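Long-range contacts in outer membrane protein YopM (Yersinia pestis, PDB 1JL5), which probably alters host cell physiology as a secreted leucine-rich repeat effector and virulence factor, promoting survival of the plague bacterium in host tissues: residues A[130-135]-A[152-157]; A[147-152]-A[169-174]; A[228-233]-A[250-255]; A[293-298]-A[311-316]; A[317-322]-A[334-339]. All coordinates share one frame; numbering follows the deposited sequence.

Contact 1 of 5, residues A[130-135]-A[152-157]; sequences PPLLEY and SSFLKI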
# COMPACT_ATOMS: atom_id res chain seq x y z
N PRO A 130 -16.27 6.57 -41.23
CA PRO A 130 -16.20 5.98 -42.56
C PRO A 130 -17.43 5.08 -42.61
O PRO A 130 -17.73 4.39 -41.63
CB PRO A 130 -14.90 5.19 -42.50
CG PRO A 130 -14.07 5.96 -41.54
CD PRO A 130 -15.04 6.30 -40.46
N PRO A 131 -18.15 5.06 -43.73
CA PRO A 131 -19.35 4.23 -43.85
C PRO A 131 -19.22 2.77 -43.45
O PRO A 131 -20.16 2.17 -42.96
CB PRO A 131 -19.73 4.39 -45.33
CG PRO A 131 -18.40 4.58 -45.99
CD PRO A 131 -17.73 5.56 -45.05
N LEU A 132 -18.04 2.20 -43.65
CA LEU A 132 -17.83 0.80 -43.33
C LEU A 132 -17.24 0.55 -41.94
O LEU A 132 -16.92 -0.59 -41.60
CB LEU A 132 -16.91 0.16 -44.37
CG LEU A 132 -17.31 0.35 -45.83
CD1 LEU A 132 -16.30 -0.36 -46.72
CD2 LEU A 132 -18.71 -0.20 -46.07
N LEU A 133 -17.11 1.60 -41.14
CA LEU A 133 -16.53 1.42 -39.82
C LEU A 133 -17.24 0.36 -39.00
O LEU A 133 -18.44 0.44 -38.73
CB LEU A 133 -16.51 2.75 -39.05
CG LEU A 133 -15.45 2.74 -37.95
CD1 LEU A 133 -14.08 2.59 -38.61
CD2 LEU A 133 -15.51 4.01 -37.13
N GLU A 134 -16.48 -0.65 -38.60
CA GLU A 134 -16.98 -1.75 -37.80
C GLU A 134 -16.48 -1.59 -36.37
O GLU A 134 -17.18 -1.92 -35.41
CB GLU A 134 -16.47 -3.08 -38.36
CG GLU A 134 -17.15 -3.50 -39.65
CD GLU A 134 -16.46 -4.68 -40.29
OE1 GLU A 134 -15.71 -5.38 -39.58
OE2 GLU A 134 -16.67 -4.91 -41.50
N TYR A 135 -15.27 -1.07 -36.25
CA TYR A 135 -14.66 -0.88 -34.94
C TYR A 135 -14.22 0.56 -34.78
O TYR A 135 -13.41 1.07 -35.55
CB TYR A 135 -13.47 -1.82 -34.79
CG TYR A 135 -12.87 -1.87 -33.40
CD1 TYR A 135 -12.36 -0.73 -32.80
CD2 TYR A 135 -12.80 -3.08 -32.71
CE1 TYR A 135 -11.79 -0.78 -31.53
CE2 TYR A 135 -12.22 -3.14 -31.44
CZ TYR A 135 -11.72 -1.99 -30.85
OH TYR A 135 -11.16 -2.04 -29.60
N SER A 152 -24.13 4.12 -38.83
CA SER A 152 -22.96 3.31 -39.12
C SER A 152 -23.45 1.87 -39.18
O SER A 152 -23.42 1.14 -38.19
CB SER A 152 -21.91 3.49 -38.03
OG SER A 152 -21.49 4.84 -38.01
N SER A 153 -23.92 1.49 -40.36
CA SER A 153 -24.47 0.17 -40.62
C SER A 153 -23.60 -0.99 -40.20
O SER A 153 -24.10 -2.10 -40.00
CB SER A 153 -24.81 0.05 -42.11
OG SER A 153 -25.68 1.08 -42.51
N PHE A 154 -22.30 -0.77 -40.05
CA PHE A 154 -21.40 -1.85 -39.69
C PHE A 154 -20.67 -1.61 -38.39
O PHE A 154 -19.82 -2.40 -38.00
CB PHE A 154 -20.40 -2.06 -40.82
CG PHE A 154 -21.04 -2.16 -42.17
CD1 PHE A 154 -21.73 -3.30 -42.55
CD2 PHE A 154 -21.00 -1.08 -43.05
CE1 PHE A 154 -22.37 -3.37 -43.78
CE2 PHE A 154 -21.64 -1.14 -44.28
CZ PHE A 154 -22.33 -2.29 -44.65
N LEU A 155 -20.99 -0.51 -37.72
CA LEU A 155 -20.34 -0.18 -36.46
C LEU A 155 -20.75 -1.21 -35.41
O LEU A 155 -21.87 -1.16 -34.90
CB LEU A 155 -20.75 1.21 -35.97
CG LEU A 155 -19.61 2.19 -35.69
CD1 LEU A 155 -20.13 3.31 -34.82
CD2 LEU A 155 -18.45 1.48 -35.02
N LYS A 156 -19.85 -2.13 -35.11
CA LYS A 156 -20.13 -3.17 -34.13
C LYS A 156 -19.53 -2.84 -32.77
O LYS A 156 -20.15 -3.06 -31.73
CB LYS A 156 -19.56 -4.51 -34.61
CG LYS A 156 -20.12 -4.99 -35.94
CD LYS A 156 -19.34 -6.20 -36.46
CE LYS A 156 -19.75 -6.56 -37.89
NZ LYS A 156 -19.81 -5.37 -38.80
N ILE A 157 -18.32 -2.30 -32.77
CA ILE A 157 -17.65 -1.96 -31.53
C ILE A 157 -17.33 -0.47 -31.46
O ILE A 157 -16.67 0.08 -32.33
CB ILE A 157 -16.32 -2.74 -31.36
CG1 ILE A 157 -16.59 -4.24 -31.22
CG2 ILE A 157 -15.59 -2.24 -30.12
CD1 ILE A 157 -16.87 -4.92 -32.51
O HOH W 1 -20.05 4.60 -40.21
O HOH W 2 -20.43 1.35 -40.19
O HOH W 3 -22.55 2.93 -42.67
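Glu-134 O receives two backbone N-H groups, from Lys-156 and Ile-157, where one leucine-rich repeat of the solenoid passes into the next and two neighbouring parallel strands begin. The Ile-157 N bond, 2.9 Å to Glu-134 O, is nearly straight at 173°; Lys-156 N sits closer, 2.7 Å from the same Glu-134 O, but at a more bent 148°. Before this point each segment makes a type I turn, Pro-130 to Leu-133 and Ser-152 to Leu-155, and waters bridge the two turns: one molecule donates to Pro-131 O and Leu-133 O while accepting from Phe-154 N, and another joins Pro-130 O to Ser-152 OG. Among charged groups, Lys-156 lies alongside Glu-134 without forming a salt bridge. The Lys-156 chain bends at the last torsion (chi4 47°), turning Lys-156 NZ back to donate to Phe-154 O at 3.1 Å. Ring and aliphatic groups complete the contact. The Phe-154 ring presents its edge to Pro-131 O, and Leu-132 CD2 lies 3.6 Å from Phe-154 CE2. Tyr-135 and Ile-157, bridged in parallel, put their side chains on the same face of the strand pair, and Ile-157 CG2 makes a CH-pi contact over the Tyr-135 ring, 3.9 Å from its centroid.

Contact 2 of 5, residues A[147-152]-A[169-174]; sequences PELQNS and PDLPPS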
# COMPACT_ATOMS: atom_id res chain seq x y z
N PRO A 147 -19.23 11.75 -33.58
CA PRO A 147 -20.03 12.08 -34.76
C PRO A 147 -21.23 11.14 -34.69
O PRO A 147 -21.23 10.20 -33.89
CB PRO A 147 -19.09 11.73 -35.91
CG PRO A 147 -18.32 10.57 -35.35
CD PRO A 147 -18.00 11.03 -33.95
N GLU A 148 -22.24 11.38 -35.51
CA GLU A 148 -23.40 10.52 -35.52
C GLU A 148 -22.92 9.08 -35.67
O GLU A 148 -21.98 8.81 -36.41
CB GLU A 148 -24.33 10.89 -36.68
CG GLU A 148 -25.51 9.97 -36.85
CD GLU A 148 -26.46 10.45 -37.93
OE1 GLU A 148 -26.01 10.62 -39.08
OE2 GLU A 148 -27.66 10.64 -37.62
N LEU A 149 -23.55 8.16 -34.95
CA LEU A 149 -23.15 6.76 -34.99
C LEU A 149 -24.25 5.84 -35.47
O LEU A 149 -23.99 4.77 -36.01
CB LEU A 149 -22.73 6.31 -33.59
CG LEU A 149 -21.69 7.13 -32.83
CD1 LEU A 149 -21.58 6.62 -31.40
CD2 LEU A 149 -20.35 7.05 -33.54
N GLN A 150 -25.50 6.26 -35.26
CA GLN A 150 -26.64 5.43 -35.62
C GLN A 150 -26.71 5.01 -37.08
O GLN A 150 -27.33 4.00 -37.40
CB GLN A 150 -27.94 6.14 -35.22
CG GLN A 150 -28.28 7.35 -36.06
CD GLN A 150 -29.53 8.04 -35.56
OE1 GLN A 150 -30.51 7.37 -35.21
NE2 GLN A 150 -29.52 9.36 -35.51
N ASN A 151 -26.07 5.76 -37.97
CA ASN A 151 -26.10 5.40 -39.38
C ASN A 151 -24.89 4.59 -39.81
O ASN A 151 -24.64 4.39 -41.00
CB ASN A 151 -26.23 6.64 -40.24
CG ASN A 151 -27.54 7.37 -40.00
OD1 ASN A 151 -28.60 6.74 -39.94
ND2 ASN A 151 -27.47 8.68 -39.85
N SER A 152 -24.13 4.12 -38.83
CA SER A 152 -22.96 3.31 -39.12
C SER A 152 -23.45 1.87 -39.18
O SER A 152 -23.42 1.14 -38.19
CB SER A 152 -21.91 3.49 -38.03
OG SER A 152 -21.49 4.84 -38.01
N PRO A 169 -24.03 9.80 -29.16
CA PRO A 169 -25.06 9.94 -30.19
C PRO A 169 -25.87 8.64 -30.13
O PRO A 169 -25.43 7.66 -29.53
CB PRO A 169 -24.25 10.05 -31.47
CG PRO A 169 -22.96 10.67 -31.01
CD PRO A 169 -22.68 9.91 -29.74
N ASP A 170 -27.05 8.63 -30.74
CA ASP A 170 -27.83 7.40 -30.72
C ASP A 170 -26.96 6.33 -31.35
O ASP A 170 -26.18 6.60 -32.26
CB ASP A 170 -29.14 7.57 -31.47
CG ASP A 170 -30.09 8.50 -30.75
OD1 ASP A 170 -30.01 8.56 -29.50
OD2 ASP A 170 -30.90 9.16 -31.42
N LEU A 171 -27.10 5.10 -30.86
CA LEU A 171 -26.28 4.02 -31.36
C LEU A 171 -26.84 3.30 -32.57
O LEU A 171 -28.05 3.21 -32.77
CB LEU A 171 -26.04 3.03 -30.22
CG LEU A 171 -25.47 3.75 -28.99
CD1 LEU A 171 -25.42 2.79 -27.82
CD2 LEU A 171 -24.09 4.31 -29.32
N PRO A 172 -25.94 2.78 -33.42
CA PRO A 172 -26.33 2.06 -34.63
C PRO A 172 -26.84 0.67 -34.25
O PRO A 172 -26.30 0.03 -33.35
CB PRO A 172 -25.03 1.99 -35.42
CG PRO A 172 -24.01 1.82 -34.33
CD PRO A 172 -24.47 2.86 -33.31
N PRO A 173 -27.89 0.20 -34.94
CA PRO A 173 -28.46 -1.12 -34.67
C PRO A 173 -27.41 -2.22 -34.75
O PRO A 173 -27.59 -3.30 -34.21
CB PRO A 173 -29.51 -1.26 -35.76
CG PRO A 173 -29.98 0.15 -35.95
CD PRO A 173 -28.68 0.92 -35.96
N SER A 174 -26.31 -1.92 -35.43
CA SER A 174 -25.23 -2.89 -35.59
C SER A 174 -24.36 -2.97 -34.34
O SER A 174 -23.56 -3.89 -34.19
CB SER A 174 -24.36 -2.52 -36.78
OG SER A 174 -23.87 -1.20 -36.65
O HOH W 4 -25.84 8.53 -33.85
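Leu-149 turns its CG away from its own carbonyl carbon (chi1 -52°) and runs on extended at chi2 (172°), which carries CD1 to Pro-169 and Leu-171. CD1 of Leu-149 lies 3.8 Å from Pro-169 CD and 4.0 Å from Leu-171 CD2, the two leucines side by side and pointing the same way. Farther along, the Pro-172 ring packs against the type I turn from Leu-149 to Ser-152, its CB 3.3 Å from Ser-152 O. One water bridges the backbones, accepting from Leu-149 N at 2.6 Å and donating to Asp-170 O at 2.5 Å. Gln-150 and Asp-170 run alongside each other with amide and carboxylate planes 82° apart. Ser-174 OG approaches Ser-152 O but also bonds Leu-155 O. In this leucine-rich repeat solenoid the contact stacks two successive non-helical connections: the loop holding 147-152 leads from strand 135-137 to strand 157-159, and the loop holding 169-174 leads on from there to strand 177-179.

Contact 3 of 5, residues A[228-233]-A[250-255]; sequences EELPEL and KTLPDL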
# COMPACT_ATOMS: atom_id res chain seq x y z
N GLU A 228 -29.22 5.59 -9.40
CA GLU A 228 -30.10 5.52 -8.24
C GLU A 228 -30.66 4.12 -8.23
O GLU A 228 -30.99 3.57 -7.18
CB GLU A 228 -31.27 6.49 -8.40
CG GLU A 228 -30.89 7.94 -8.63
CD GLU A 228 -30.30 8.59 -7.40
OE1 GLU A 228 -30.82 8.33 -6.30
OE2 GLU A 228 -29.33 9.36 -7.55
N GLU A 229 -30.76 3.54 -9.41
CA GLU A 229 -31.29 2.20 -9.57
C GLU A 229 -30.84 1.66 -10.90
O GLU A 229 -30.37 2.40 -11.76
CB GLU A 229 -32.82 2.24 -9.54
CG GLU A 229 -33.39 3.17 -10.58
CD GLU A 229 -34.90 3.19 -10.61
OE1 GLU A 229 -35.52 3.26 -9.52
OE2 GLU A 229 -35.47 3.14 -11.72
N LEU A 230 -30.97 0.36 -11.05
CA LEU A 230 -30.62 -0.30 -12.29
C LEU A 230 -31.92 -0.47 -13.04
O LEU A 230 -32.98 -0.52 -12.43
CB LEU A 230 -30.00 -1.67 -11.99
CG LEU A 230 -28.63 -1.63 -11.32
CD1 LEU A 230 -28.11 -3.05 -11.12
CD2 LEU A 230 -27.67 -0.83 -12.19
N PRO A 231 -31.87 -0.52 -14.37
CA PRO A 231 -33.14 -0.68 -15.08
C PRO A 231 -33.59 -2.12 -14.86
O PRO A 231 -32.89 -2.90 -14.21
CB PRO A 231 -32.75 -0.42 -16.52
CG PRO A 231 -31.36 -0.97 -16.59
CD PRO A 231 -30.74 -0.44 -15.31
N GLU A 232 -34.75 -2.47 -15.38
CA GLU A 232 -35.22 -3.83 -15.22
C GLU A 232 -34.18 -4.75 -15.84
O GLU A 232 -33.71 -4.51 -16.94
CB GLU A 232 -36.56 -4.02 -15.89
CG GLU A 232 -37.09 -5.42 -15.72
CD GLU A 232 -38.57 -5.50 -15.95
OE1 GLU A 232 -39.05 -4.88 -16.92
OE2 GLU A 232 -39.25 -6.17 -15.14
N LEU A 233 -33.82 -5.80 -15.12
CA LEU A 233 -32.80 -6.73 -15.58
C LEU A 233 -33.29 -8.14 -15.78
O LEU A 233 -32.70 -8.90 -16.54
CB LEU A 233 -31.68 -6.78 -14.55
CG LEU A 233 -31.07 -5.45 -14.11
CD1 LEU A 233 -30.19 -5.67 -12.87
CD2 LEU A 233 -30.28 -4.86 -15.26
N LYS A 250 -29.76 1.21 -3.86
CA LYS A 250 -30.26 0.88 -2.52
C LYS A 250 -30.79 -0.55 -2.63
O LYS A 250 -30.90 -1.27 -1.65
CB LYS A 250 -31.40 1.80 -2.11
CG LYS A 250 -31.11 3.28 -2.23
CD LYS A 250 -31.17 3.73 -3.68
CE LYS A 250 -30.94 5.22 -3.82
NZ LYS A 250 -30.88 5.61 -5.26
N THR A 251 -31.14 -0.92 -3.85
CA THR A 251 -31.65 -2.25 -4.13
C THR A 251 -31.30 -2.58 -5.55
O THR A 251 -30.96 -1.71 -6.36
CB THR A 251 -33.20 -2.32 -4.02
OG1 THR A 251 -33.78 -1.47 -5.01
CG2 THR A 251 -33.67 -1.88 -2.65
N LEU A 252 -31.39 -3.86 -5.87
CA LEU A 252 -31.12 -4.31 -7.21
C LEU A 252 -32.45 -4.81 -7.71
O LEU A 252 -33.27 -5.31 -6.94
CB LEU A 252 -30.12 -5.45 -7.20
CG LEU A 252 -28.75 -5.11 -6.64
CD1 LEU A 252 -27.83 -6.31 -6.81
CD2 LEU A 252 -28.19 -3.90 -7.36
N PRO A 253 -32.70 -4.67 -9.01
CA PRO A 253 -33.96 -5.16 -9.55
C PRO A 253 -33.81 -6.66 -9.56
O PRO A 253 -32.77 -7.19 -9.18
CB PRO A 253 -33.96 -4.62 -10.98
CG PRO A 253 -33.00 -3.45 -10.93
CD PRO A 253 -31.92 -3.95 -10.03
N ASP A 254 -34.85 -7.35 -9.99
CA ASP A 254 -34.75 -8.79 -10.10
C ASP A 254 -33.62 -8.91 -11.10
O ASP A 254 -33.59 -8.22 -12.12
CB ASP A 254 -36.05 -9.34 -10.64
CG ASP A 254 -37.18 -9.12 -9.69
OD1 ASP A 254 -37.07 -9.63 -8.56
OD2 ASP A 254 -38.14 -8.42 -10.04
N LEU A 255 -32.68 -9.77 -10.80
CA LEU A 255 -31.51 -9.93 -11.63
C LEU A 255 -31.70 -10.69 -12.93
O LEU A 255 -32.70 -11.39 -13.11
CB LEU A 255 -30.42 -10.60 -10.81
CG LEU A 255 -30.05 -9.76 -9.59
CD1 LEU A 255 -29.10 -10.54 -8.70
CD2 LEU A 255 -29.43 -8.45 -10.05
O HOH W 5 -31.58 1.45 -6.03
O HOH W 6 -31.68 -0.94 -8.78
O HOH W 7 -35.38 -6.75 -13.14
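Lys-250 NZ is gripped by both the backbone and the side chain of Glu-228: it donates to Glu-228 O at 2.8 Å, on a lone pair in the carbonyl plane, and forms a salt bridge with Glu-228 OE1 at 2.9 Å, reached from above the carboxylate plane. Leu-248 O also accepts from this ammonium, and Arg-310 of the second subunit pairs with Glu-228 OE1, so the carboxylate serves the subunit interface as well as the leucine-rich repeat stack. A bend in each chain at chi2 (-70° in Glu-228, 76° in Lys-250) helps bring the charged ends together. From there the two segments run nearly parallel, 11° apart, with waters between their backbones: one accepts from Leu-230 N and donates to Thr-251 O, and another does the same for Leu-233 N and Asp-254 O. Leu-230 and Leu-252 lie side by side, as do Leu-233 and Leu-255, each pair pointing the same way. In the hydrophobic core Ile-242 of strand 241-243 packs on Leu-230 and Leu-233, and Leu-262 of strand 261-263 on Leu-252 and Leu-255. The Pro-253 ring lies against both leucines of 228-233, its CD 3.6 Å from Leu-230 CB and 3.7 Å from Leu-233 CD1.

Contact 4 of 5, residues A[293-298]-A[311-316]; sequences SELPPN and SLCDLP. With CA (calcium ion), chain E.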
# COMPACT_ATOMS: atom_id res chain seq x y z
N SER A 293 -27.62 -14.01 3.73
CA SER A 293 -28.49 -15.12 4.06
C SER A 293 -28.35 -16.26 3.06
O SER A 293 -28.50 -17.42 3.41
CB SER A 293 -29.94 -14.65 4.10
OG SER A 293 -30.30 -14.08 2.85
N GLU A 294 -28.06 -15.91 1.82
CA GLU A 294 -27.92 -16.89 0.76
C GLU A 294 -26.83 -16.54 -0.21
O GLU A 294 -26.52 -15.37 -0.45
CB GLU A 294 -29.20 -17.01 -0.06
CG GLU A 294 -30.41 -17.51 0.64
CD GLU A 294 -31.52 -17.80 -0.35
OE1 GLU A 294 -31.87 -16.88 -1.13
OE2 GLU A 294 -32.02 -18.94 -0.35
N LEU A 295 -26.26 -17.58 -0.80
CA LEU A 295 -25.24 -17.41 -1.80
C LEU A 295 -25.57 -18.36 -2.91
O LEU A 295 -26.04 -19.47 -2.67
CB LEU A 295 -23.86 -17.71 -1.22
CG LEU A 295 -23.41 -16.65 -0.22
CD1 LEU A 295 -22.05 -17.04 0.34
CD2 LEU A 295 -23.35 -15.29 -0.91
N PRO A 296 -25.38 -17.93 -4.16
CA PRO A 296 -25.67 -18.79 -5.31
C PRO A 296 -24.90 -20.10 -5.09
O PRO A 296 -23.77 -20.10 -4.61
CB PRO A 296 -25.14 -17.97 -6.47
CG PRO A 296 -25.36 -16.57 -6.02
CD PRO A 296 -24.91 -16.61 -4.59
N PRO A 297 -25.51 -21.24 -5.46
CA PRO A 297 -24.89 -22.56 -5.30
C PRO A 297 -23.62 -22.79 -6.11
O PRO A 297 -22.84 -23.69 -5.79
CB PRO A 297 -26.02 -23.50 -5.72
CG PRO A 297 -26.66 -22.74 -6.82
CD PRO A 297 -26.75 -21.34 -6.24
N ASN A 298 -23.42 -21.99 -7.14
CA ASN A 298 -22.25 -22.14 -8.00
C ASN A 298 -21.32 -20.94 -7.91
O ASN A 298 -20.49 -20.72 -8.79
CB ASN A 298 -22.70 -22.33 -9.44
CG ASN A 298 -23.78 -23.37 -9.56
OD1 ASN A 298 -23.61 -24.51 -9.14
ND2 ASN A 298 -24.92 -22.97 -10.13
N SER A 311 -22.67 -12.32 9.97
CA SER A 311 -22.69 -13.74 9.77
C SER A 311 -22.82 -14.05 8.31
O SER A 311 -23.44 -13.31 7.55
CB SER A 311 -23.86 -14.37 10.53
OG SER A 311 -25.09 -13.95 9.97
N LEU A 312 -22.21 -15.15 7.92
CA LEU A 312 -22.26 -15.60 6.55
C LEU A 312 -23.07 -16.87 6.54
O LEU A 312 -22.93 -17.72 7.42
CB LEU A 312 -20.86 -15.93 6.03
CG LEU A 312 -19.93 -14.79 5.66
CD1 LEU A 312 -18.62 -15.37 5.15
CD2 LEU A 312 -20.58 -13.93 4.59
N CYS A 313 -23.94 -16.98 5.55
CA CYS A 313 -24.74 -18.18 5.40
C CYS A 313 -23.71 -19.22 4.99
O CYS A 313 -22.54 -18.89 4.78
CB CYS A 313 -25.74 -17.99 4.27
SG CYS A 313 -24.91 -17.42 2.78
N ASP A 314 -24.13 -20.47 4.86
CA ASP A 314 -23.21 -21.50 4.45
C ASP A 314 -22.68 -21.10 3.09
O ASP A 314 -23.37 -20.47 2.30
CB ASP A 314 -23.91 -22.86 4.35
CG ASP A 314 -24.37 -23.36 5.69
OD1 ASP A 314 -23.59 -23.26 6.66
OD2 ASP A 314 -25.51 -23.86 5.78
N LEU A 315 -21.43 -21.45 2.84
CA LEU A 315 -20.81 -21.10 1.58
C LEU A 315 -21.01 -22.22 0.58
O LEU A 315 -20.91 -23.40 0.92
CB LEU A 315 -19.32 -20.85 1.80
CG LEU A 315 -19.08 -19.81 2.90
CD1 LEU A 315 -17.61 -19.79 3.28
CD2 LEU A 315 -19.56 -18.45 2.43
N PRO A 316 -21.31 -21.87 -0.67
CA PRO A 316 -21.50 -22.90 -1.69
C PRO A 316 -20.18 -23.64 -1.86
O PRO A 316 -19.12 -23.03 -1.87
CB PRO A 316 -21.91 -22.10 -2.93
CG PRO A 316 -21.22 -20.79 -2.72
CD PRO A 316 -21.45 -20.52 -1.25
CA CA E . -32.82 -18.26 -2.51
O HOH W 8 -34.58 -17.83 -0.61
O HOH W 9 -34.64 -19.47 -3.48
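A calcium site lies on one side of this contact between successive leucine-rich repeats, and a patch of their hydrophobic core on the other, the two reached from adjacent residues. Glu-294 grips the calcium with both carboxylate oxygens, OE1 of Glu-294 at 2.2 Å and OE2 of Glu-294 at 2.4 Å from the ion. Two waters bind it as well, and Glu-274 from the preceding repeat shares the site. Glu-294 leaves the backbone away from 311-316, and its chain, extended beyond CG (chi2 -170°), carries the carboxylate to the metal, whereas Leu-295 points toward that segment. Leu-295 CG lies 3.4 Å from Cys-313 SG, and Leu-295 CD1 meets Leu-315 CD2 at 3.5 Å, the two leucines side by side and pointing the same way. Cys-313 holds SG between its backbone N and carbonyl carbon (chi1 51°), which places the sulfur against Leu-295 and near Glu-294 N. The Pro-316 ring also packs on Leu-295, with its CD 3.7 Å from Leu-295 CB and its CB 3.2 Å from Pro-296 O. Leu-322 of strand 321-323 continues the core beyond Leu-315. The interface of the two segments is thus apolar in its side chains, while the neighbouring acidic residue binds the metal; the calcium probably offsets the negative charge that Glu-294 and Glu-274 bring together there.

Contact 5 of 5, residues A[317-322]-A[334-339]; sequences PSLEEL and ALPPRL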
# COMPACT_ATOMS: atom_id res chain seq x y z
N PRO A 317 -20.23 -24.98 -1.98
CA PRO A 317 -19.00 -25.76 -2.14
C PRO A 317 -18.20 -25.33 -3.37
O PRO A 317 -17.03 -25.68 -3.51
CB PRO A 317 -19.51 -27.20 -2.23
CG PRO A 317 -20.89 -27.04 -2.78
CD PRO A 317 -21.41 -25.86 -2.01
N SER A 318 -18.82 -24.57 -4.25
CA SER A 318 -18.17 -24.10 -5.46
C SER A 318 -17.26 -22.90 -5.18
O SER A 318 -16.38 -22.56 -5.97
CB SER A 318 -19.22 -23.67 -6.46
OG SER A 318 -20.09 -22.72 -5.85
N LEU A 319 -17.50 -22.26 -4.04
CA LEU A 319 -16.75 -21.07 -3.67
C LEU A 319 -15.25 -21.26 -3.66
O LEU A 319 -14.72 -22.09 -2.92
CB LEU A 319 -17.21 -20.56 -2.31
CG LEU A 319 -16.90 -19.08 -2.10
CD1 LEU A 319 -17.60 -18.26 -3.17
CD2 LEU A 319 -17.36 -18.65 -0.73
N GLU A 320 -14.57 -20.48 -4.47
CA GLU A 320 -13.13 -20.55 -4.54
C GLU A 320 -12.52 -19.35 -3.87
O GLU A 320 -11.45 -19.42 -3.28
CB GLU A 320 -12.70 -20.65 -5.99
CG GLU A 320 -13.11 -21.96 -6.58
CD GLU A 320 -12.65 -22.12 -7.99
OE1 GLU A 320 -13.03 -21.27 -8.82
OE2 GLU A 320 -11.91 -23.08 -8.25
N GLU A 321 -13.19 -18.21 -3.96
CA GLU A 321 -12.66 -17.05 -3.31
C GLU A 321 -13.72 -16.40 -2.46
O GLU A 321 -14.82 -16.08 -2.92
CB GLU A 321 -12.12 -16.02 -4.30
CG GLU A 321 -11.60 -14.79 -3.58
CD GLU A 321 -10.73 -13.92 -4.45
OE1 GLU A 321 -10.53 -14.25 -5.63
OE2 GLU A 321 -10.25 -12.89 -3.93
N LEU A 322 -13.39 -16.25 -1.19
CA LEU A 322 -14.29 -15.63 -0.27
C LEU A 322 -13.57 -14.44 0.32
O LEU A 322 -12.55 -14.59 1.00
CB LEU A 322 -14.68 -16.57 0.85
CG LEU A 322 -15.56 -15.89 1.91
CD1 LEU A 322 -16.87 -15.45 1.26
CD2 LEU A 322 -15.82 -16.85 3.06
N ALA A 334 -18.34 -22.97 7.72
CA ALA A 334 -17.43 -24.00 7.26
C ALA A 334 -16.93 -23.54 5.90
O ALA A 334 -17.70 -23.04 5.08
CB ALA A 334 -18.15 -25.34 7.13
N LEU A 335 -15.64 -23.67 5.67
CA LEU A 335 -15.09 -23.24 4.40
C LEU A 335 -15.25 -24.33 3.36
O LEU A 335 -14.90 -25.48 3.59
CB LEU A 335 -13.61 -22.89 4.57
CG LEU A 335 -13.35 -21.77 5.58
CD1 LEU A 335 -11.86 -21.55 5.70
CD2 LEU A 335 -14.07 -20.50 5.13
N PRO A 336 -15.79 -23.97 2.19
CA PRO A 336 -15.96 -24.99 1.15
C PRO A 336 -14.60 -25.56 0.78
O PRO A 336 -13.62 -24.82 0.66
CB PRO A 336 -16.61 -24.20 0.01
CG PRO A 336 -16.14 -22.80 0.24
CD PRO A 336 -16.24 -22.65 1.73
N PRO A 337 -14.50 -26.89 0.64
CA PRO A 337 -13.22 -27.49 0.28
C PRO A 337 -12.62 -26.96 -1.01
O PRO A 337 -11.43 -27.11 -1.26
CB PRO A 337 -13.52 -29.00 0.23
CG PRO A 337 -15.02 -29.07 0.13
CD PRO A 337 -15.48 -27.93 0.99
N ARG A 338 -13.43 -26.32 -1.84
CA ARG A 338 -12.92 -25.77 -3.09
C ARG A 338 -12.31 -24.40 -2.85
O ARG A 338 -11.60 -23.88 -3.71
CB ARG A 338 -14.05 -25.65 -4.12
CG ARG A 338 -13.75 -26.38 -5.41
CD ARG A 338 -13.81 -25.47 -6.62
NE ARG A 338 -14.96 -25.81 -7.44
CZ ARG A 338 -15.18 -25.33 -8.66
NH1 ARG A 338 -14.32 -24.49 -9.23
NH2 ARG A 338 -16.26 -25.71 -9.32
N LEU A 339 -12.58 -23.81 -1.69
CA LEU A 339 -12.08 -22.48 -1.38
C LEU A 339 -10.57 -22.37 -1.57
O LEU A 339 -9.80 -23.07 -0.93
CB LEU A 339 -12.42 -22.10 0.06
CG LEU A 339 -12.27 -20.60 0.32
CD1 LEU A 339 -13.27 -19.85 -0.55
CD2 LEU A 339 -12.52 -20.29 1.79
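Arg-338, Leu-339 and Glu-320 carry much of the surface buried where one leucine-rich repeat turn stacks on the next. Ser-318 O sits over one face of the Arg-338 guanidinium, toward its rim, and NH1 points at Glu-320. That salt bridge, 3.0 Å from Arg-338 NH1 to Glu-320 OE2, lies in the guanidinium plane yet comes from above the carboxylate, the two planes being 84° apart. The bend at chi2 of Arg-338 lays its CD 3.6 Å from Glu-320 CG, and the one at chi3 turns the guanidinium. The third subunit completes the setting: its Asn-80 O and Gly-55 O accept from Arg-338 NH1 and NH2, so the pair lies at an interface of the tetramer. Leu-339, at the end of the type I turn from Pro-336, swings CG anti to its N (chi1 -164°) and lies alongside Leu-319, pointing the same way. Pro-336 CG also packs on Leu-319, 3.6 Å from Leu-319 CB. Leu-339 CD1 meets strand 321-323 at Leu-322 CB, 3.8 Å away, and lies 3.3 Å from Glu-320 O.

Overall arrangement
From the N terminus, contact 1 closes a loop through strand 135-137, and contact 2 opens inside that loop and closes beyond it, so the two cross along the chain. They share Ser-152 and touch, Leu-155 O meeting Ser-174 OG. Contact 3 follows in series, closing the loop through strand 241-243, with its centre about 32 Å from that of contact 1. Contacts 4 and 5 come in turn, closing loops through strands 301-303 and 321-323; they touch at Pro-297 O and Ser-318 OG, and lie across the chain's centre from contacts 1 and 2. Each joins successive turns of the leucine-rich repeat solenoid; contacts 3 and 5 also meet neighbouring subunits through charged side chains.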